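Local coordinates for protein xylanase inhibitor TL-XI (Triticum aestivum, PDB 3G7M) that inhibits xylanases in a noncompetitive manner, as a wheat member of the small thaumatin-like protein family, probably as part of plant defence, at residues P15-V20 against Q46-R51; T85-S90 against V109-K114; V100-K105 against L121-A126; C115-A120 against C138-S143. The protein carries 4 engineered substitutions. All coordinates share one frame; numbering follows the deposited sequence.

Contact 1: residues P15-V20 against Q46-R51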
loop_
_atom_site.group_PDB
_atom_site.type_symbol
_atom_site.label_atom_id
_atom_site.label_comp_id
_atom_site.label_asym_id
_atom_site.label_seq_id
_atom_site.Cartn_x
_atom_site.Cartn_y
_atom_site.Cartn_z
ATOM N N PRO A 15 -2.112 -6.348 -3.601
ATOM C CA PRO A 15 -2.191 -5.098 -2.842
ATOM C C PRO A 15 -3.404 -5.079 -1.923
ATOM O O PRO A 15 -4.431 -5.642 -2.276
ATOM C CB PRO A 15 -2.348 -4.024 -3.936
ATOM C CG PRO A 15 -1.857 -4.644 -5.151
ATOM C CD PRO A 15 -2.197 -6.099 -5.047
ATOM N N ALA A 16 -3.278 -4.437 -0.759
ATOM C CA ALA A 16 -4.366 -4.344 0.172
ATOM C C ALA A 16 -4.440 -2.942 0.663
ATOM O O ALA A 16 -3.441 -2.366 1.088
ATOM C CB ALA A 16 -4.158 -5.273 1.307
ATOM N N VAL A 17 -5.642 -2.394 0.600
ATOM C CA VAL A 17 -5.888 -1.084 1.104
ATOM C C VAL A 17 -6.897 -1.227 2.239
ATOM O O VAL A 17 -7.961 -1.827 2.068
ATOM C CB VAL A 17 -6.394 -0.141 -0.019
ATOM C CG1 VAL A 17 -6.610 1.299 0.496
ATOM C CG2 VAL A 17 -5.437 -0.140 -1.183
ATOM N N ALA A 18 -6.541 -0.679 3.403
ATOM C CA ALA A 18 -7.459 -0.539 4.551
ATOM C C ALA A 18 -7.313 0.834 5.240
ATOM O O ALA A 18 -6.207 1.245 5.521
ATOM C CB ALA A 18 -7.251 -1.689 5.560
ATOM N N LEU A 19 -8.428 1.530 5.501
ATOM C CA LEU A 19 -8.433 2.759 6.312
ATOM C C LEU A 19 -7.998 2.482 7.754
ATOM O O LEU A 19 -8.231 1.394 8.290
ATOM C CB LEU A 19 -9.826 3.357 6.323
ATOM C CG LEU A 19 -10.355 4.057 5.053
ATOM C CD1 LEU A 19 -10.886 3.056 4.075
ATOM C CD2 LEU A 19 -11.486 5.001 5.396
ATOM N N VAL A 20 -7.379 3.466 8.395
ATOM C CA VAL A 20 -6.662 3.222 9.665
ATOM C C VAL A 20 -7.546 2.775 10.803
ATOM O O VAL A 20 -7.079 2.037 11.694
ATOM C CB VAL A 20 -5.803 4.430 10.151
ATOM C CG1 VAL A 20 -4.663 4.725 9.175
ATOM C CG2 VAL A 20 -6.679 5.648 10.387
ATOM N N GLN A 46 -5.395 5.876 4.892
ATOM C CA GLN A 46 -5.495 4.489 4.486
ATOM C C GLN A 46 -4.127 3.858 4.600
ATOM O O GLN A 46 -3.116 4.521 4.345
ATOM C CB GLN A 46 -5.964 4.406 3.037
ATOM C CG GLN A 46 -7.266 5.108 2.742
ATOM C CD GLN A 46 -7.404 5.484 1.271
ATOM O OE1 GLN A 46 -6.529 6.151 0.705
ATOM N NE2 GLN A 46 -8.514 5.063 0.643
ATOM N N TYR A 47 -4.094 2.581 4.988
ATOM C CA TYR A 47 -2.870 1.790 4.964
ATOM C C TYR A 47 -2.871 1.110 3.624
ATOM O O TYR A 47 -3.946 0.659 3.155
ATOM C CB TYR A 47 -2.848 0.718 6.070
ATOM C CG TYR A 47 -2.516 1.225 7.454
ATOM C CD1 TYR A 47 -1.387 2.026 7.657
ATOM C CD2 TYR A 47 -3.324 0.882 8.562
ATOM C CE1 TYR A 47 -1.070 2.488 8.923
ATOM C CE2 TYR A 47 -3.025 1.337 9.843
ATOM C CZ TYR A 47 -1.899 2.145 10.029
ATOM O OH TYR A 47 -1.614 2.623 11.314
ATOM N N ILE A 48 -1.675 1.013 3.014
ATOM C CA ILE A 48 -1.531 0.355 1.727
ATOM C C ILE A 48 -0.319 -0.529 1.844
ATOM O O ILE A 48 0.767 -0.061 2.199
ATOM C CB ILE A 48 -1.348 1.414 0.583
ATOM C CG1 ILE A 48 -2.616 2.250 0.448
ATOM C CG2 ILE A 48 -0.957 0.765 -0.764
ATOM C CD1 ILE A 48 -2.461 3.473 -0.370
ATOM N N TRP A 49 -0.496 -1.810 1.552
ATOM C CA TRP A 49 0.623 -2.753 1.533
ATOM C C TRP A 49 0.411 -3.850 0.515
ATOM O O TRP A 49 -0.718 -4.142 0.157
ATOM C CB TRP A 49 0.838 -3.375 2.930
ATOM C CG TRP A 49 -0.230 -4.334 3.347
ATOM C CD1 TRP A 49 -0.214 -5.672 3.196
ATOM C CD2 TRP A 49 -1.459 -4.012 4.004
ATOM N NE1 TRP A 49 -1.362 -6.224 3.709
ATOM C CE2 TRP A 49 -2.148 -5.226 4.213
ATOM C CE3 TRP A 49 -2.045 -2.815 4.440
ATOM C CZ2 TRP A 49 -3.399 -5.286 4.820
ATOM C CZ3 TRP A 49 -3.288 -2.872 5.040
ATOM C CH2 TRP A 49 -3.951 -4.103 5.223
ATOM N N GLY A 50 1.502 -4.477 0.084
ATOM C CA GLY A 50 1.431 -5.626 -0.808
ATOM C C GLY A 50 1.583 -6.961 -0.100
ATOM O O GLY A 50 2.303 -7.067 0.901
ATOM N N ARG A 51 0.914 -7.984 -0.650
ATOM C CA ARG A 51 0.988 -9.348 -0.137
ATOM C C ARG A 51 1.470 -10.286 -1.222
ATOM O O ARG A 51 1.061 -10.168 -2.384
ATOM C CB ARG A 51 -0.378 -9.811 0.337
ATOM C CG ARG A 51 -1.117 -8.828 1.230
ATOM C CD ARG A 51 -2.559 -9.261 1.347
ATOM N NE ARG A 51 -3.345 -8.856 0.195
ATOM C CZ ARG A 51 -4.574 -9.284 -0.054
ATOM N NH1 ARG A 51 -5.143 -10.162 0.757
ATOM N NH2 ARG A 51 -5.228 -8.839 -1.120
#
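Ala16 lies against the indole of Trp49 where two neighbouring strands, 13-19 and 44-52, run antiparallel in the six-stranded sheet of the thaumatin-like beta-sandwich. This is the tight part. Ala16 CB sits over one face of the six-membered ring, 3.8 Å from its centroid, as a CH-pi contact, while Ala18 CB comes to the ring edge, 4.1 Å from Trp49 CH2. The indole reaches this place because Trp49 CG stands between the backbone N and the carbonyl carbon (chi1 71°), which folds the ring back toward the partner strand; its NE1 is bonded to the carbonyl of Gly67. Two hydrogen-bonded pairs, Ala16 with Trp49 and Ala18 with Tyr47, zip the backbones together. On the other face Val17 and Ile48 lie side by side, CG2 to CG1 at 4.0 Å, turned toward Ile5 of the other sheet. Toward Val20 the contact slackens: Leu19 is exposed and its side chain touches Gln46 through CG to CG alone, although their CA atoms are 3.9 Å apart, and Val20 is partly open to solvent beyond the end of the strand. Even so, Val20 CG1 is set over a face of the Tyr47 ring, 3.9 Å from its centroid and 16° off the normal.

Contact 2: residues T85-S90 against V109-K114. Engineered in segment 109-114: Val109 (natural residue Leu), Asn112 (natural residue Asp).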
loop_
_atom_site.group_PDB
_atom_site.type_symbol
_atom_site.label_atom_id
_atom_site.label_comp_id
_atom_site.label_asym_id
_atom_site.label_seq_id
_atom_site.Cartn_x
_atom_site.Cartn_y
_atom_site.Cartn_z
ATOM N N THR A 85 5.908 -4.297 4.441
ATOM C CA THR A 85 6.202 -2.887 4.216
ATOM C C THR A 85 4.895 -2.118 4.260
ATOM O O THR A 85 3.952 -2.504 3.577
ATOM C CB THR A 85 6.851 -2.682 2.856
ATOM O OG1 THR A 85 8.062 -3.491 2.805
ATOM C CG2 THR A 85 7.208 -1.213 2.649
ATOM N N MET A 86 4.835 -1.061 5.087
ATOM C CA MET A 86 3.604 -0.277 5.323
ATOM C C MET A 86 3.631 1.144 4.790
ATOM O O MET A 86 4.397 2.020 5.281
ATOM C CB MET A 86 3.257 -0.213 6.795
ATOM C CG MET A 86 2.332 -1.288 7.234
ATOM S SD MET A 86 0.697 -1.065 6.537
ATOM C CE MET A 86 -0.233 -2.022 7.759
ATOM N N ALA A 87 2.762 1.360 3.791
ATOM C CA ALA A 87 2.550 2.673 3.255
ATOM C C ALA A 87 1.256 3.273 3.821
ATOM O O ALA A 87 0.234 2.572 3.945
ATOM C CB ALA A 87 2.477 2.589 1.785
ATOM N N GLU A 88 1.313 4.566 4.174
ATOM C CA GLU A 88 0.162 5.327 4.712
ATOM C C GLU A 88 -0.154 6.537 3.833
ATOM O O GLU A 88 0.723 7.318 3.489
ATOM C CB GLU A 88 0.461 5.794 6.147
ATOM C CG GLU A 88 -0.718 5.819 7.100
ATOM C CD GLU A 88 -1.351 7.187 7.236
ATOM O OE1 GLU A 88 -1.740 7.566 8.362
ATOM O OE2 GLU A 88 -1.533 7.867 6.206
ATOM N N VAL A 89 -1.416 6.700 3.483
ATOM C CA VAL A 89 -1.824 7.853 2.692
ATOM C C VAL A 89 -2.972 8.538 3.411
ATOM O O VAL A 89 -4.009 7.898 3.620
ATOM C CB VAL A 89 -2.248 7.434 1.234
ATOM C CG1 VAL A 89 -2.929 8.576 0.468
ATOM C CG2 VAL A 89 -1.046 6.903 0.457
ATOM N N SER A 90 -2.781 9.817 3.787
ATOM C CA SER A 90 -3.855 10.662 4.346
ATOM C C SER A 90 -4.386 11.647 3.296
ATOM O O SER A 90 -3.622 12.199 2.501
ATOM C CB SER A 90 -3.401 11.420 5.601
ATOM O OG SER A 90 -2.792 10.561 6.564
ATOM N N VAL A 109 8.359 -6.178 0.643
ATOM C CA VAL A 109 8.383 -5.755 -0.748
ATOM C C VAL A 109 8.910 -4.288 -0.748
ATOM O O VAL A 109 8.451 -3.460 0.045
ATOM C CB VAL A 109 6.961 -5.962 -1.491
ATOM C CG1 VAL A 109 7.045 -5.579 -2.910
ATOM C CG2 VAL A 109 6.451 -7.413 -1.469
ATOM N N PRO A 110 9.918 -3.969 -1.605
ATOM C CA PRO A 110 10.379 -2.546 -1.743
ATOM C C PRO A 110 9.305 -1.624 -2.329
ATOM O O PRO A 110 8.592 -2.002 -3.268
ATOM C CB PRO A 110 11.573 -2.651 -2.697
ATOM C CG PRO A 110 11.421 -4.032 -3.369
ATOM C CD PRO A 110 10.774 -4.907 -2.368
ATOM N N MET A 111 9.177 -0.427 -1.783
ATOM C CA MET A 111 8.138 0.461 -2.259
ATOM C C MET A 111 8.648 1.805 -2.737
ATOM O O MET A 111 9.684 2.281 -2.300
ATOM C CB MET A 111 7.111 0.686 -1.165
ATOM C CG MET A 111 6.112 -0.411 -0.979
ATOM S SD MET A 111 4.900 0.111 0.249
ATOM C CE MET A 111 4.058 -1.461 0.432
ATOM N N ASN A 112 7.888 2.418 -3.637
ATOM C CA ASN A 112 8.085 3.816 -4.016
ATOM C C ASN A 112 6.735 4.553 -4.058
ATOM O O ASN A 112 5.865 4.224 -4.896
ATOM C CB ASN A 112 8.763 3.908 -5.382
ATOM C CG ASN A 112 10.205 4.251 -5.287
ATOM O OD1 ASN A 112 10.738 4.962 -6.140
ATOM N ND2 ASN A 112 10.867 3.743 -4.253
ATOM N N LEU A 113 6.555 5.541 -3.168
ATOM C CA LEU A 113 5.351 6.377 -3.177
ATOM C C LEU A 113 5.700 7.668 -3.871
ATOM O O LEU A 113 6.689 8.337 -3.503
ATOM C CB LEU A 113 4.879 6.662 -1.758
ATOM C CG LEU A 113 4.258 5.472 -1.001
ATOM C CD1 LEU A 113 5.318 4.441 -0.545
ATOM C CD2 LEU A 113 3.479 5.958 0.209
ATOM N N LYS A 114 4.921 8.008 -4.894
ATOM C CA LYS A 114 5.130 9.275 -5.598
ATOM C C LYS A 114 3.853 10.027 -6.021
ATOM O O LYS A 114 2.806 9.430 -6.271
ATOM C CB LYS A 114 6.112 9.113 -6.785
ATOM C CG LYS A 114 5.732 8.051 -7.798
ATOM C CD LYS A 114 6.821 7.842 -8.850
ATOM C CE LYS A 114 7.935 6.965 -8.285
ATOM N NZ LYS A 114 8.921 6.649 -9.329
#
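Val109, an engineered residue in place of leucine, meets Thr85 through its backbone: Thr85 OG1 lies 2.8 Å from Val109 O, a plausible hydrogen bond, although the hydroxyl proton has another acceptor within reach. OG1 of Thr85 stands beside the backbone N (chi1 -58°) and CG2 anti to it, which sends the two branches to different partners. Two residues on, Met111 receives the methyl branch. Its chain is extended beyond CG (chi2 -175°) and comes tip to tip with Thr85, SD 3.6 Å from Thr85 CG2, while the same sulfur lies 3.8 Å from Ala87 CB. Asn112, engineered from aspartate, turns to the other side of its strand; its ND2 gives a hydrogen bond to Met111 O at 2.7 Å, with that oxygen in the amide plane, and its OD1 is bonded to Arg124 NH2. Leu113 turns back inward and rests CD2 on Ala87 CB at 3.9 Å. Alternation along the strand thus puts Met111 and Leu113 inside, against the small side chain of Ala87. The two strands belong to different sheets: 86-91 lies between 44-52 and 95-101, and 111-115 lies between 145-149 and 121-123. They face one another across the sandwich, segments 86-90 and 111-114 with axes 9.0 Å apart at closest and 11° from parallel, Phe149 and Ile147 filling in beside Met111 and Leu113.

Contact 3: residues V100-K105 against L121-A126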
loop_
_atom_site.group_PDB
_atom_site.type_symbol
_atom_site.label_atom_id
_atom_site.label_comp_id
_atom_site.label_asym_id
_atom_site.label_seq_id
_atom_site.Cartn_x
_atom_site.Cartn_y
_atom_site.Cartn_z
ATOM N N VAL A 100 5.667 6.125 4.613
ATOM C CA VAL A 100 5.949 4.717 4.460
ATOM C C VAL A 100 6.918 4.358 5.533
ATOM O O VAL A 100 7.693 5.201 5.971
ATOM C CB VAL A 100 6.532 4.408 3.008
ATOM C CG1 VAL A 100 7.901 5.093 2.774
ATOM C CG2 VAL A 100 6.578 2.870 2.684
ATOM N N THR A 101 6.876 3.101 5.955
ATOM C CA THR A 101 7.882 2.537 6.873
ATOM C C THR A 101 8.336 1.136 6.493
ATOM O O THR A 101 7.585 0.373 5.913
ATOM C CB THR A 101 7.359 2.500 8.302
ATOM O OG1 THR A 101 8.364 1.894 9.149
ATOM C CG2 THR A 101 6.064 1.706 8.394
ATOM N N SER A 102 9.566 0.792 6.830
ATOM C CA SER A 102 10.022 -0.589 6.696
ATOM C C SER A 102 10.779 -0.969 7.985
ATOM O O SER A 102 11.739 -1.740 7.983
ATOM C CB SER A 102 10.844 -0.754 5.426
ATOM O OG SER A 102 12.021 0.006 5.528
ATOM N N THR A 103 10.320 -0.419 9.100
ATOM C CA THR A 103 10.937 -0.719 10.359
ATOM C C THR A 103 9.905 -1.197 11.364
ATOM O O THR A 103 10.214 -2.039 12.226
ATOM C CB THR A 103 11.739 0.481 10.889
ATOM O OG1 THR A 103 12.407 1.100 9.789
ATOM C CG2 THR A 103 12.809 0.053 11.930
ATOM N N LEU A 104 8.686 -0.671 11.259
ATOM C CA LEU A 104 7.660 -0.914 12.278
ATOM C C LEU A 104 7.164 -2.351 12.256
ATOM O O LEU A 104 7.012 -2.976 13.328
ATOM C CB LEU A 104 6.499 0.066 12.128
ATOM C CG LEU A 104 5.208 -0.321 12.849
ATOM C CD1 LEU A 104 5.359 -0.190 14.355
ATOM C CD2 LEU A 104 4.022 0.498 12.341
ATOM N N LYS A 105 6.922 -2.861 11.033
ATOM C CA LYS A 105 6.338 -4.186 10.855
ATOM C C LYS A 105 7.252 -5.033 9.984
ATOM O O LYS A 105 6.855 -6.119 9.519
ATOM C CB LYS A 105 4.945 -4.101 10.179
ATOM C CG LYS A 105 3.720 -3.660 11.040
ATOM C CD LYS A 105 3.164 -4.806 11.861
ATOM C CE LYS A 105 2.031 -4.359 12.762
ATOM N NZ LYS A 105 0.828 -4.076 11.955
ATOM N N LEU A 121 9.142 9.501 -2.696
ATOM C CA LEU A 121 9.497 8.918 -1.399
ATOM C C LEU A 121 9.896 7.435 -1.522
ATOM O O LEU A 121 9.022 6.589 -1.592
ATOM C CB LEU A 121 8.323 9.060 -0.429
ATOM C CG LEU A 121 8.583 8.752 1.049
ATOM C CD1 LEU A 121 9.436 9.823 1.708
ATOM C CD2 LEU A 121 7.287 8.613 1.789
ATOM N N PRO A 122 11.216 7.120 -1.564
ATOM C CA PRO A 122 11.659 5.742 -1.754
ATOM C C PRO A 122 11.701 4.930 -0.458
ATOM O O PRO A 122 11.928 5.485 0.629
ATOM C CB PRO A 122 13.082 5.896 -2.296
ATOM C CG PRO A 122 13.572 7.157 -1.712
ATOM C CD PRO A 122 12.359 8.043 -1.433
ATOM N N CYS A 123 11.489 3.619 -0.608
ATOM C CA CYS A 123 11.662 2.625 0.443
ATOM C C CYS A 123 12.030 1.256 -0.155
ATOM O O CYS A 123 11.159 0.400 -0.357
ATOM C CB CYS A 123 10.389 2.516 1.269
ATOM S SG CYS A 123 10.643 1.523 2.777
ATOM N N ARG A 124 13.321 1.055 -0.432
ATOM C CA ARG A 124 13.769 -0.087 -1.257
ATOM C C ARG A 124 14.377 -1.275 -0.515
ATOM O O ARG A 124 14.408 -2.389 -1.044
ATOM C CB ARG A 124 14.664 0.407 -2.387
ATOM C CG ARG A 124 13.871 1.324 -3.344
ATOM C CD ARG A 124 14.735 1.904 -4.417
ATOM N NE ARG A 124 13.923 2.764 -5.284
ATOM C CZ ARG A 124 14.356 3.366 -6.396
ATOM N NH1 ARG A 124 15.628 3.230 -6.816
ATOM N NH2 ARG A 124 13.513 4.123 -7.092
ATOM N N LYS A 125 14.824 -1.027 0.722
ATOM C CA LYS A 125 15.180 -2.079 1.653
ATOM C C LYS A 125 14.668 -1.745 3.075
ATOM O O LYS A 125 14.063 -0.706 3.299
ATOM C CB LYS A 125 16.685 -2.297 1.609
ATOM C CG LYS A 125 17.071 -3.766 1.907
ATOM C CD LYS A 125 18.463 -3.851 2.575
ATOM C CE LYS A 125 18.918 -5.300 2.905
ATOM N NZ LYS A 125 20.361 -5.354 3.472
ATOM N N ALA A 126 14.897 -2.635 4.033
ATOM C CA ALA A 126 14.452 -2.412 5.401
ATOM C C ALA A 126 15.229 -1.257 6.040
ATOM O O ALA A 126 16.466 -1.145 5.902
ATOM C CB ALA A 126 14.609 -3.704 6.222
#
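Ser102 and Cys123 meet at one margin of the sandwich, where the last residues of strand 95-101 run alongside the edge strand 121-123 and the disulfide-bonded loop that follows it. Ser102 OG gives a hydrogen bond to Lys125 O at 3.1 Å, approaching at 131° to the C=O and tilted from the carbonyl plane. Ser102 OG in turn accepts from the backbone N atoms of Gly127 and Cys128, so three bonds grip one hydroxyl and pin the loop around it. Cys123 SG, anti to its backbone N (chi1 -169°), reaches back to within 3.4 Å of Ser102 OG, and it is covalently joined to Cys128; the serine therefore sits beside the disulfide that closes the loop. Deeper in, the contact turns apolar. Val100 holds CG1 between its backbone N and carbonyl carbon (chi1 64°), and this branch lies 3.7 Å from Leu121 CD2 and 3.9 Å from Cys123 CB, the valine and leucine lying alongside with ends pointing opposite ways. On the outer side Thr101 OG1 accepts from Thr103 N at 3.0 Å, an ST turn where the strand gives way to loop, and it is also bonded to Asp129. Val100 belongs to the six-stranded sheet, between strands 86-91 and 135-139, and touches Met111 and Leu113 of strand 111-115, the neighbour of 121-123 in the facing sheet.

Contact 4: residues C115-A120 against C138-S143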
loop_
_atom_site.group_PDB
_atom_site.type_symbol
_atom_site.label_atom_id
_atom_site.label_comp_id
_atom_site.label_asym_id
_atom_site.label_seq_id
_atom_site.Cartn_x
_atom_site.Cartn_y
_atom_site.Cartn_z
ATOM N N CYS A 115 3.971 11.353 -6.090
ATOM C CA CYS A 115 2.899 12.204 -6.541
ATOM C C CYS A 115 3.337 13.019 -7.747
ATOM O O CYS A 115 4.505 13.429 -7.835
ATOM C CB CYS A 115 2.470 13.137 -5.422
ATOM S SG CYS A 115 0.806 13.739 -5.665
ATOM N N SER A 116 2.389 13.263 -8.662
ATOM C CA SER A 116 2.652 14.037 -9.867
ATOM C C SER A 116 2.947 15.514 -9.552
ATOM O O SER A 116 3.470 16.252 -10.391
ATOM C CB SER A 116 1.480 13.900 -10.843
ATOM O OG SER A 116 0.261 14.345 -10.269
ATOM N N SER A 117 2.614 15.912 -8.324
ATOM C CA SER A 117 2.853 17.256 -7.814
ATOM C C SER A 117 3.895 17.277 -6.695
ATOM O O SER A 117 4.436 18.342 -6.332
ATOM C CB SER A 117 1.533 17.860 -7.306
ATOM O OG SER A 117 0.645 17.942 -8.399
ATOM N N GLY A 118 4.188 16.091 -6.162
ATOM C CA GLY A 118 5.096 16.013 -5.059
ATOM C C GLY A 118 6.393 15.363 -5.434
ATOM O O GLY A 118 6.600 15.006 -6.595
ATOM N N ASP A 119 7.256 15.208 -4.436
ATOM C CA ASP A 119 8.532 14.580 -4.625
ATOM C C ASP A 119 8.441 13.117 -4.289
ATOM O O ASP A 119 7.600 12.697 -3.517
ATOM C CB ASP A 119 9.565 15.231 -3.729
ATOM C CG ASP A 119 9.814 16.652 -4.094
ATOM O OD1 ASP A 119 9.819 16.947 -5.299
ATOM O OD2 ASP A 119 10.000 17.478 -3.182
ATOM N N ALA A 120 9.348 12.351 -4.869
ATOM C CA ALA A 120 9.380 10.919 -4.693
ATOM C C ALA A 120 9.800 10.528 -3.253
ATOM O O ALA A 120 10.697 11.152 -2.678
ATOM C CB ALA A 120 10.332 10.312 -5.743
ATOM N N CYS A 138 1.682 16.414 -1.087
ATOM C CA CYS A 138 1.290 16.668 -2.465
ATOM C C CYS A 138 0.041 17.520 -2.459
ATOM O O CYS A 138 -0.929 17.180 -1.783
ATOM C CB CYS A 138 0.952 15.355 -3.144
ATOM S SG CYS A 138 0.828 15.621 -4.857
ATOM N N SER A 139 0.046 18.610 -3.236
ATOM C CA SER A 139 -1.017 19.619 -3.120
ATOM C C SER A 139 -1.341 20.188 -4.508
ATOM O O SER A 139 -0.837 21.266 -4.883
ATOM C CB SER A 139 -0.611 20.737 -2.082
ATOM O OG SER A 139 -1.631 21.720 -1.811
ATOM N N ALA A 140 -2.156 19.455 -5.290
ATOM C CA ALA A 140 -2.693 20.099 -6.524
ATOM C C ALA A 140 -4.178 19.791 -6.795
ATOM O O ALA A 140 -4.754 18.829 -6.223
ATOM C CB ALA A 140 -1.834 19.750 -7.773
ATOM N N ALA A 141 -4.788 20.621 -7.658
ATOM C CA ALA A 141 -6.191 20.450 -8.034
ATOM C C ALA A 141 -6.445 19.100 -8.737
ATOM O O ALA A 141 -7.459 18.443 -8.446
ATOM C CB ALA A 141 -6.703 21.648 -8.908
ATOM N N GLY A 142 -5.537 18.693 -9.637
ATOM C CA GLY A 142 -5.742 17.468 -10.413
ATOM C C GLY A 142 -4.588 16.476 -10.309
ATOM O O GLY A 142 -4.231 15.827 -11.311
ATOM N N SER A 143 -4.014 16.348 -9.103
ATOM C CA SER A 143 -2.782 15.561 -8.889
ATOM C C SER A 143 -2.997 14.037 -8.903
ATOM O O SER A 143 -4.138 13.564 -8.832
ATOM C CB SER A 143 -2.028 16.021 -7.621
ATOM O OG SER A 143 -2.869 15.987 -6.480
#
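Cys115 and Cys138 form a disulfide between the two sheets of the sandwich: Cys115 ends strand 111-115 of the five-stranded sheet, and Cys138 lies on 135-139, an outermost strand of the six-stranded one. The SG atoms of Cys115 and Cys138 are 2.0 Å apart, and the C-S-S-C torsion of -71° gives the bridge a left-handed twist. On both residues the sulfur is anti to the backbone N, chi1 -158° for Cys115 and -168° for Cys138, and the two sulfurs meet between the chains. After Cys115 the chain bends in a beta turn, marked by a weak hydrogen bond from Gly118 N to Cys115 O at 3.2 Å. That turn brings Ser117 over the bridge, with its CB 3.4 Å from Cys138 SG, and its hydroxyl into the arc formed by residues 140-143, where Ser117 OG faces both Ala140 CB and Ser143 CB, the latter at 3.4 Å. Ser116 OG lies against the Ser143 backbone and is hydrogen-bonded to the N of Arg144. Within the arc a weak bond, 3.4 Å long, runs from Ser143 OG to Ala140 O. Tyr98 of strand 95-101 packs on both half-cystines and Tyr96 on Cys138, while Ser116 and Ser117 are exposed. No hydrogen bond joins the two segments directly, although Ser116 bonds to Arg144 next door; between the segments themselves there are van der Waals contacts and the disulfide, the covalent link that reduction would break.

Contact 1 comes first along the chain and closes before the others begin. It adjoins contact 2, whose centre is about 9 Å away, because strands 44-52 and 86-91 are neighbours in the six-stranded sheet and Ile48 N probably bonds to Ala87 O. Contact 2 crosses the core between the two sheets. Contact 3, about 7 Å from it centre to centre, alternates with it along the chain and pairs with it in both sheets. Contact 4, its centre about 20 Å from contact 1 and 21 Å from contact 3, follows contact 2 in the chain, alternates with contact 3 and ties the sheets at the periphery. One contact lies within a sheet and three run between the sheets, from core to margin.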